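Local structure of xylose isomerase-like TIM barrel domain-containing protein (Thermus thermophilus, 3AYV) at residues V54-W59 with V131-E136; L61-P66 with R76-G81; L222-R225 with A230-A233. The protein is of unknown function but binds several zinc ions, may take part in protection against oxidative stress and may, like its relatives, act as an endonuclease at abasic sites in DNA. All blocks are in the same frame, centred on the assembly; numbering follows the deposited sequence.

Interaction 1 (V54-W59 with V131-E136); sequences VHLPFW and VRLLLE. With ZN (zinc ion), chain E; ZN (zinc ion), chain F.
His55 and Glu136 meet through a zinc ion. NE2 of His55 binds the chain E zinc at 2.3 Å, and OE1 of Glu136 holds the same metal at 1.9 Å. That shared ligation brings His55 NE2 and Glu136 OE1 to 3.1 Å without a hydrogen bond between them; the imidazole and carboxylate planes stand 76° apart. The carboxylate bridges two metals, since Glu136 OE2 binds the chain F zinc at 2.1 Å, and water 1 also lies within bonding distance of both ions. His96 completes the protein ligands of the first zinc, while Asp162, His187 and Glu223 join Glu136 on the second. With CG anti to the backbone N (chi1 178°) and an extended chain, Glu136 carries its carboxylate from the strand to the metals. Both residues stand at the C-terminal ends of their strands, 52-55 and 132-136, where TIM barrels place their active sites; strand 92-96 runs between the two. The far side of the imidazole is fixed as well: His55 ND1 donates to Leu56 O at 2.8 Å, nearly in the ring plane and on a lone pair of the carbonyl, which sets the ring's rotation. Farther from the metals, Leu56 CD1 meets Leu133 CD1 at 4.0 Å, the two side chains crossing at about a right angle. Leu78 and Leu82 of helix 68-87 cover Leu56 and Leu133 respectively.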
loop_
_atom_site.group_PDB
_atom_site.type_symbol
_atom_site.label_atom_id
_atom_site.label_comp_id
_atom_site.label_asym_id
_atom_site.label_seq_id
_atom_site.Cartn_x
_atom_site.Cartn_y
_atom_site.Cartn_z
ATOM N N VAL A 54 5.538 5.936 -1.153
ATOM C CA VAL A 54 4.524 6.282 -2.158
ATOM C C VAL A 54 3.602 5.100 -2.396
ATOM O O VAL A 54 3.982 3.949 -2.180
ATOM C CB VAL A 54 5.107 6.713 -3.538
ATOM C CG1 VAL A 54 6.069 7.903 -3.407
ATOM C CG2 VAL A 54 5.786 5.533 -4.214
ATOM N N HIS A 55 2.381 5.407 -2.834
ATOM C CA HIS A 55 1.494 4.375 -3.402
ATOM C C HIS A 55 1.520 4.552 -4.906
ATOM O O HIS A 55 1.183 5.619 -5.427
ATOM C CB HIS A 55 0.065 4.547 -2.874
ATOM C CG HIS A 55 -0.775 3.325 -3.060
ATOM N ND1 HIS A 55 -0.970 2.731 -4.295
ATOM C CD2 HIS A 55 -1.438 2.559 -2.163
ATOM C CE1 HIS A 55 -1.727 1.655 -4.143
ATOM N NE2 HIS A 55 -2.034 1.538 -2.863
ATOM N N LEU A 56 1.983 3.520 -5.618
ATOM C CA LEU A 56 2.068 3.545 -7.060
ATOM C C LEU A 56 0.664 3.527 -7.660
ATOM O O LEU A 56 -0.287 3.201 -6.964
ATOM C CB LEU A 56 2.910 2.372 -7.571
ATOM C CG LEU A 56 4.369 2.401 -7.103
ATOM C CD1 LEU A 56 5.060 1.121 -7.461
ATOM C CD2 LEU A 56 5.115 3.595 -7.776
ATOM N N PRO A 57 0.524 3.976 -8.912
ATOM C CA PRO A 57 -0.807 3.923 -9.555
ATOM C C PRO A 57 -1.382 2.506 -9.514
ATOM O O PRO A 57 -0.603 1.521 -9.501
ATOM C CB PRO A 57 -0.494 4.327 -11.004
ATOM C CG PRO A 57 0.729 5.275 -10.838
ATOM C CD PRO A 57 1.543 4.572 -9.804
ATOM N N PHE A 58 -2.718 2.393 -9.494
ATOM C CA PHE A 58 -3.347 1.077 -9.488
ATOM C C PHE A 58 -4.703 1.014 -10.202
ATOM O O PHE A 58 -5.116 -0.075 -10.606
ATOM C CB PHE A 58 -3.539 0.565 -8.056
ATOM C CG PHE A 58 -4.520 1.372 -7.256
ATOM C CD1 PHE A 58 -5.872 0.992 -7.185
ATOM C CD2 PHE A 58 -4.102 2.520 -6.577
ATOM C CE1 PHE A 58 -6.779 1.742 -6.460
ATOM C CE2 PHE A 58 -5.010 3.294 -5.833
ATOM C CZ PHE A 58 -6.347 2.905 -5.774
ATOM N N TRP A 59 -5.419 2.136 -10.269
ATOM C CA TRP A 59 -6.782 2.078 -10.814
ATOM C C TRP A 59 -6.761 1.532 -12.237
ATOM O O TRP A 59 -6.074 2.074 -13.100
ATOM C CB TRP A 59 -7.466 3.451 -10.781
ATOM C CG TRP A 59 -8.026 3.832 -9.449
ATOM C CD1 TRP A 59 -7.630 4.884 -8.672
ATOM C CD2 TRP A 59 -9.095 3.182 -8.740
ATOM N NE1 TRP A 59 -8.394 4.938 -7.529
ATOM C CE2 TRP A 59 -9.281 3.888 -7.533
ATOM C CE3 TRP A 59 -9.885 2.047 -8.993
ATOM C CZ2 TRP A 59 -10.255 3.520 -6.582
ATOM C CZ3 TRP A 59 -10.856 1.673 -8.039
ATOM C CH2 TRP A 59 -11.025 2.412 -6.853
ATOM N N VAL A 131 14.702 1.834 -3.853
ATOM C CA VAL A 131 13.339 1.917 -3.306
ATOM C C VAL A 131 12.871 0.487 -3.022
ATOM O O VAL A 131 13.011 -0.409 -3.873
ATOM C CB VAL A 131 12.401 2.590 -4.330
ATOM C CG1 VAL A 131 10.922 2.569 -3.844
ATOM C CG2 VAL A 131 12.885 4.030 -4.664
ATOM N N ARG A 132 12.354 0.257 -1.815
ATOM C CA ARG A 132 11.856 -1.063 -1.429
ATOM C C ARG A 132 10.428 -1.242 -1.981
ATOM O O ARG A 132 9.567 -0.411 -1.705
ATOM C CB ARG A 132 11.824 -1.157 0.096
ATOM C CG ARG A 132 11.146 -2.396 0.690
ATOM C CD ARG A 132 11.887 -3.698 0.313
ATOM N NE ARG A 132 11.406 -4.833 1.097
ATOM C CZ ARG A 132 11.794 -6.090 0.895
ATOM N NH1 ARG A 132 12.679 -6.349 -0.057
ATOM N NH2 ARG A 132 11.301 -7.088 1.638
ATOM N N LEU A 133 10.199 -2.311 -2.756
ATOM C CA LEU A 133 8.898 -2.522 -3.432
ATOM C C LEU A 133 8.024 -3.403 -2.576
ATOM O O LEU A 133 8.473 -4.437 -2.081
ATOM C CB LEU A 133 9.107 -3.201 -4.790
ATOM C CG LEU A 133 7.996 -3.192 -5.827
ATOM C CD1 LEU A 133 7.622 -1.745 -6.239
ATOM C CD2 LEU A 133 8.371 -4.005 -7.069
ATOM N N LEU A 134 6.762 -3.008 -2.403
ATOM C CA LEU A 134 5.870 -3.755 -1.514
ATOM C C LEU A 134 4.582 -4.062 -2.238
ATOM O O LEU A 134 3.942 -3.166 -2.762
ATOM C CB LEU A 134 5.524 -2.957 -0.247
ATOM C CG LEU A 134 6.718 -2.433 0.552
ATOM C CD1 LEU A 134 6.239 -1.398 1.557
ATOM C CD2 LEU A 134 7.402 -3.622 1.243
ATOM N N LEU A 135 4.199 -5.330 -2.226
ATOM C CA LEU A 135 2.907 -5.750 -2.778
ATOM C C LEU A 135 1.847 -5.771 -1.689
ATOM O O LEU A 135 2.035 -6.391 -0.638
ATOM C CB LEU A 135 3.079 -7.160 -3.401
ATOM C CG LEU A 135 1.858 -7.918 -3.947
ATOM C CD1 LEU A 135 1.126 -7.049 -4.968
ATOM C CD2 LEU A 135 2.354 -9.205 -4.556
ATOM N N GLU A 136 0.713 -5.104 -1.952
ATOM C CA GLU A 136 -0.389 -4.985 -0.978
ATOM C C GLU A 136 -1.519 -5.940 -1.378
ATOM O O GLU A 136 -1.776 -6.101 -2.581
ATOM C CB GLU A 136 -0.889 -3.537 -0.999
ATOM C CG GLU A 136 -2.043 -3.252 -0.106
ATOM C CD GLU A 136 -2.720 -1.929 -0.419
ATOM O OE1 GLU A 136 -2.173 -1.083 -1.140
ATOM O OE2 GLU A 136 -3.824 -1.723 0.075
HETATM ZN ZN ZN E . -3.513 0.168 -1.769
HETATM ZN ZN ZN F . -4.435 -0.298 1.517
HETATM O O HOH W 1 -4.015 1.494 -0.216
HETATM O O HOH W 2 -5.673 1.180 -2.365
HETATM O O HOH W 3 -6.433 0.965 0.997
#

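Interaction 2 (L61-P66 with R76-G81)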
loop_
_atom_site.group_PDB
_atom_site.type_symbol
_atom_site.label_atom_id
_atom_site.label_comp_id
_atom_site.label_asym_id
_atom_site.label_seq_id
_atom_site.Cartn_x
_atom_site.Cartn_y
_atom_site.Cartn_z
ATOM N N LEU A 61 -5.392 -0.969 -13.533
ATOM C CA LEU A 61 -4.140 -1.529 -14.023
ATOM C C LEU A 61 -4.002 -3.006 -13.666
ATOM O O LEU A 61 -4.487 -3.450 -12.629
ATOM C CB LEU A 61 -2.942 -0.765 -13.425
ATOM C CG LEU A 61 -2.952 0.755 -13.694
ATOM C CD1 LEU A 61 -1.735 1.444 -13.057
ATOM C CD2 LEU A 61 -3.058 1.115 -15.167
ATOM N N ASP A 62 -3.302 -3.747 -14.528
ATOM C CA ASP A 62 -2.985 -5.143 -14.291
ATOM C C ASP A 62 -1.905 -5.575 -15.283
ATOM O O ASP A 62 -2.127 -5.545 -16.512
ATOM C CB ASP A 62 -4.253 -6.024 -14.456
ATOM C CG ASP A 62 -3.981 -7.474 -14.179
ATOM O OD1 ASP A 62 -2.896 -7.795 -13.638
ATOM O OD2 ASP A 62 -4.851 -8.319 -14.502
ATOM N N LEU A 63 -0.746 -5.978 -14.753
ATOM C CA LEU A 63 0.328 -6.517 -15.592
ATOM C C LEU A 63 -0.104 -7.768 -16.384
ATOM O O LEU A 63 0.496 -8.091 -17.423
ATOM C CB LEU A 63 1.581 -6.836 -14.750
ATOM C CG LEU A 63 2.327 -5.615 -14.184
ATOM C CD1 LEU A 63 3.447 -6.107 -13.248
ATOM C CD2 LEU A 63 2.910 -4.766 -15.355
ATOM N N LEU A 64 -1.128 -8.444 -15.886
ATOM C CA LEU A 64 -1.588 -9.689 -16.484
ATOM C C LEU A 64 -2.949 -9.502 -17.163
ATOM O O LEU A 64 -3.641 -10.497 -17.440
ATOM C CB LEU A 64 -1.675 -10.776 -15.418
ATOM C CG LEU A 64 -0.398 -11.115 -14.642
ATOM C CD1 LEU A 64 -0.764 -12.262 -13.729
ATOM C CD2 LEU A 64 0.771 -11.503 -15.607
ATOM N N SER A 65 -3.335 -8.249 -17.408
ATOM C CA SER A 65 -4.559 -7.972 -18.173
ATOM C C SER A 65 -4.597 -8.749 -19.519
ATOM O O SER A 65 -3.587 -8.799 -20.248
ATOM C CB SER A 65 -4.659 -6.482 -18.510
ATOM O OG SER A 65 -5.908 -6.222 -19.180
ATOM N N PRO A 66 -5.777 -9.291 -19.890
ATOM C CA PRO A 66 -5.885 -9.862 -21.247
ATOM C C PRO A 66 -5.779 -8.798 -22.342
ATOM O O PRO A 66 -5.531 -9.137 -23.511
ATOM C CB PRO A 66 -7.292 -10.538 -21.258
ATOM C CG PRO A 66 -8.055 -9.816 -20.176
ATOM C CD PRO A 66 -6.998 -9.505 -19.090
ATOM N N ARG A 76 4.309 0.914 -17.770
ATOM C CA ARG A 76 4.748 2.330 -17.823
ATOM C C ARG A 76 4.402 3.096 -16.540
ATOM O O ARG A 76 5.243 3.857 -16.006
ATOM C CB ARG A 76 4.203 3.057 -19.068
ATOM C CG ARG A 76 4.789 2.585 -20.397
ATOM C CD ARG A 76 4.359 3.470 -21.615
ATOM N NE ARG A 76 2.909 3.651 -21.821
ATOM C CZ ARG A 76 2.139 2.841 -22.562
ATOM N NH1 ARG A 76 2.639 1.756 -23.138
ATOM N NH2 ARG A 76 0.847 3.095 -22.696
ATOM N N ARG A 77 3.187 2.880 -16.024
ATOM C CA ARG A 77 2.732 3.517 -14.783
ATOM C C ARG A 77 3.587 3.133 -13.555
ATOM O O ARG A 77 3.943 4.015 -12.720
ATOM C CB ARG A 77 1.257 3.175 -14.509
ATOM C CG ARG A 77 0.265 3.873 -15.452
ATOM C CD ARG A 77 0.076 5.309 -15.062
ATOM N NE ARG A 77 -0.954 6.014 -15.838
ATOM C CZ ARG A 77 -0.720 7.007 -16.687
ATOM N NH1 ARG A 77 0.528 7.421 -16.925
ATOM N NH2 ARG A 77 -1.737 7.602 -17.290
ATOM N N LEU A 78 3.885 1.835 -13.410
ATOM C CA LEU A 78 4.694 1.383 -12.287
ATOM C C LEU A 78 6.143 1.921 -12.373
ATOM O O LEU A 78 6.676 2.422 -11.384
ATOM C CB LEU A 78 4.708 -0.149 -12.188
ATOM C CG LEU A 78 3.324 -0.759 -11.903
ATOM C CD1 LEU A 78 3.471 -2.265 -11.848
ATOM C CD2 LEU A 78 2.760 -0.232 -10.556
ATOM N N LEU A 79 6.736 1.828 -13.550
ATOM C CA LEU A 79 8.127 2.287 -13.767
ATOM C C LEU A 79 8.281 3.809 -13.588
ATOM O O LEU A 79 9.212 4.274 -12.899
ATOM C CB LEU A 79 8.629 1.826 -15.133
ATOM C CG LEU A 79 8.802 0.305 -15.315
ATOM C CD1 LEU A 79 9.161 0.019 -16.777
ATOM C CD2 LEU A 79 9.866 -0.268 -14.376
ATOM N N PHE A 80 7.352 4.575 -14.141
ATOM C CA PHE A 80 7.403 6.030 -13.997
ATOM C C PHE A 80 7.137 6.447 -12.559
ATOM O O PHE A 80 7.853 7.305 -12.003
ATOM C CB PHE A 80 6.465 6.737 -14.977
ATOM C CG PHE A 80 6.821 8.194 -15.188
ATOM C CD1 PHE A 80 8.159 8.573 -15.352
ATOM C CD2 PHE A 80 5.847 9.170 -15.181
ATOM C CE1 PHE A 80 8.507 9.916 -15.529
ATOM C CE2 PHE A 80 6.184 10.525 -15.371
ATOM C CZ PHE A 80 7.498 10.891 -15.539
ATOM N N GLY A 81 6.154 5.795 -11.929
ATOM C CA GLY A 81 5.858 6.012 -10.520
ATOM C C GLY A 81 7.104 5.757 -9.666
ATOM O O GLY A 81 7.361 6.501 -8.704
#
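Leu61 and Arg77 make the closest apolar approach between this loop and the helix segment: CD1 of Leu61 lies 3.7 Å from CB of Arg77 and 4.0 Å from its CG. The two side chains cross at about a right angle, so a methyl group rests on the aliphatic base of the arginine, CB and CG, before the chain bends (chi2 -77°). The second apolar pair is Leu63 with Leu78, which reach toward each other tip to tip, CD1 of Leu63 to CD1 of Leu78 at 4.1 Å. Thr74, one turn earlier in the helix, touches both loop leucines, and Ala118 and Leu119 also pack on Leu63.

The polar bonds lie within the loop or reach residues outside the two segments. Asp62 OD1 accepts from the backbone N of Leu64 at 2.9 Å, from above the carboxylate plane, closing an Asx turn. It lies within a type I beta turn from Asp62 to Ser65, with Ser65 N donating to Asp62 O at 3.1 Å. OD1 of Asp62 has a second partner in Arg111, a salt bridge, while Asp62 N bonds to Thr74 OG1, linking the loop to an earlier turn of the helix.

Between 61-66 and 76-81 themselves the contact is van der Waals only, while hydrogen bonds set the shape of the turn that presents Leu63.

Interaction 3 (L222-R225 with A230-A233). With ZN (zinc ion), chain F.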
loop_
_atom_site.group_PDB
_atom_site.type_symbol
_atom_site.label_atom_id
_atom_site.label_comp_id
_atom_site.label_asym_id
_atom_site.label_seq_id
_atom_site.Cartn_x
_atom_site.Cartn_y
_atom_site.Cartn_z
ATOM N N LEU A 222 -1.747 5.398 7.885
ATOM C CA LEU A 222 -3.151 5.648 8.155
ATOM C C LEU A 222 -3.835 5.972 6.832
ATOM O O LEU A 222 -3.676 7.054 6.272
ATOM C CB LEU A 222 -3.326 6.789 9.166
ATOM C CG LEU A 222 -2.641 6.522 10.512
ATOM C CD1 LEU A 222 -2.812 7.737 11.424
ATOM C CD2 LEU A 222 -3.229 5.269 11.171
ATOM N N GLU A 223 -4.582 4.998 6.336
ATOM C CA GLU A 223 -5.319 5.125 5.096
ATOM C C GLU A 223 -6.742 5.510 5.464
ATOM O O GLU A 223 -7.668 4.707 5.383
ATOM C CB GLU A 223 -5.266 3.801 4.375
ATOM C CG GLU A 223 -3.897 3.652 3.745
ATOM C CD GLU A 223 -3.977 2.994 2.451
ATOM O OE1 GLU A 223 -3.386 3.509 1.455
ATOM O OE2 GLU A 223 -4.646 1.940 2.458
ATOM N N VAL A 224 -6.873 6.747 5.927
ATOM C CA VAL A 224 -8.082 7.222 6.578
ATOM C C VAL A 224 -8.558 8.473 5.867
ATOM O O VAL A 224 -7.768 9.393 5.603
ATOM C CB VAL A 224 -7.814 7.496 8.092
ATOM C CG1 VAL A 224 -8.976 8.209 8.757
ATOM C CG2 VAL A 224 -7.549 6.181 8.832
ATOM N N ARG A 225 -9.852 8.518 5.562
ATOM C CA ARG A 225 -10.373 9.614 4.766
ATOM C C ARG A 225 -10.868 10.787 5.590
ATOM O O ARG A 225 -11.052 11.886 5.069
ATOM C CB ARG A 225 -11.372 9.107 3.718
ATOM C CG ARG A 225 -10.615 8.443 2.551
ATOM C CD ARG A 225 -11.441 8.340 1.269
ATOM N NE ARG A 225 -12.278 7.144 1.259
ATOM C CZ ARG A 225 -11.926 5.974 0.718
ATOM N NH1 ARG A 225 -10.744 5.823 0.121
ATOM N NH2 ARG A 225 -12.769 4.946 0.769
ATOM N N ALA A 230 -7.855 10.562 15.658
ATOM C CA ALA A 230 -8.395 9.458 16.453
ATOM C C ALA A 230 -7.613 8.144 16.261
ATOM O O ALA A 230 -7.490 7.352 17.194
ATOM C CB ALA A 230 -9.876 9.240 16.161
ATOM N N SER A 231 -7.090 7.913 15.057
ATOM C CA SER A 231 -6.288 6.696 14.821
ATOM C C SER A 231 -4.925 6.770 15.503
ATOM O O SER A 231 -4.453 5.778 16.060
ATOM C CB SER A 231 -6.099 6.410 13.324
ATOM O OG SER A 231 -7.351 6.170 12.723
ATOM N N LEU A 232 -4.288 7.935 15.442
ATOM C CA LEU A 232 -3.016 8.125 16.135
ATOM C C LEU A 232 -3.167 7.892 17.653
ATOM O O LEU A 232 -2.326 7.223 18.286
ATOM C CB LEU A 232 -2.439 9.502 15.792
ATOM C CG LEU A 232 -1.010 9.793 16.258
ATOM C CD1 LEU A 232 -0.022 8.620 15.959
ATOM C CD2 LEU A 232 -0.541 11.120 15.641
ATOM N N ALA A 233 -4.262 8.412 18.216
ATOM C CA ALA A 233 -4.608 8.223 19.625
ATOM C C ALA A 233 -4.892 6.762 19.963
ATOM O O ALA A 233 -4.524 6.290 21.044
ATOM C CB ALA A 233 -5.813 9.116 20.017
HETATM ZN ZN ZN F . -4.435 -0.298 1.517
HETATM O O HOH W 1 -4.015 1.494 -0.216
HETATM O O HOH W 3 -6.433 0.965 0.997
#
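The last strand of the TIM barrel leads into its zinc site and, a few residues on, into the closing helix; here Leu222 and Val224 face that helix while Glu223 between them serves the metal. Both methyl groups of Leu222 come up against the beta carbon of Ser231, CD2 at 3.8 Å and CD1 at 4.0 Å from Ser231 CB. Leu222 CG stands anti to its carbonyl carbon (chi1 -59°), which extends the fork toward the helix. Val224 adds a lighter touch, its CG2 lying 3.9 Å from Ser231 OG. That hydroxyl is buried but satisfied elsewhere, by Asn200 ND2 and by the backbone N of Leu201. Glu223 OE2 binds the chain F zinc at 2.4 Å, alongside Glu136, Asp162 and His187. The other oxygen, Glu223 OE1, accepts a weak hydrogen bond at 2.7 Å from water 1, itself a ligand of that zinc, so both carboxylate oxygens are engaged around the metal. Backbone hydrogen bonds tie Leu222 to Arg4 and Ala6 of strand 3-8, where the barrel closes, and link Glu223 to Leu188 on the other neighbour, strand 185-188; helix 229-240 packs outside, against the leucine.

In the fold
From the N terminus, strand 52-55 ends at the zinc site and runs into the loop and helix of interaction 2. That contact closes a short loop, folding 61-66 back on helix 68-87. Interaction 1 closes a much longer one, with 71 residues between its segments, and brings strands 52-55 and 132-136 together, so interaction 2 lies wholly within it. The two touch: Leu56 and Pro57 pack on Leu78, Arg77 and Gly81, tying the helix to the barrel. Interaction 3 follows in series, a tight return from strand 219-222 to helix 229-240. Its centre is about 20 Å from that of interaction 1, yet both reach the chain F zinc and waters 1 and 3. Interactions 2 and 3 lie on opposite sides of the chain's centre.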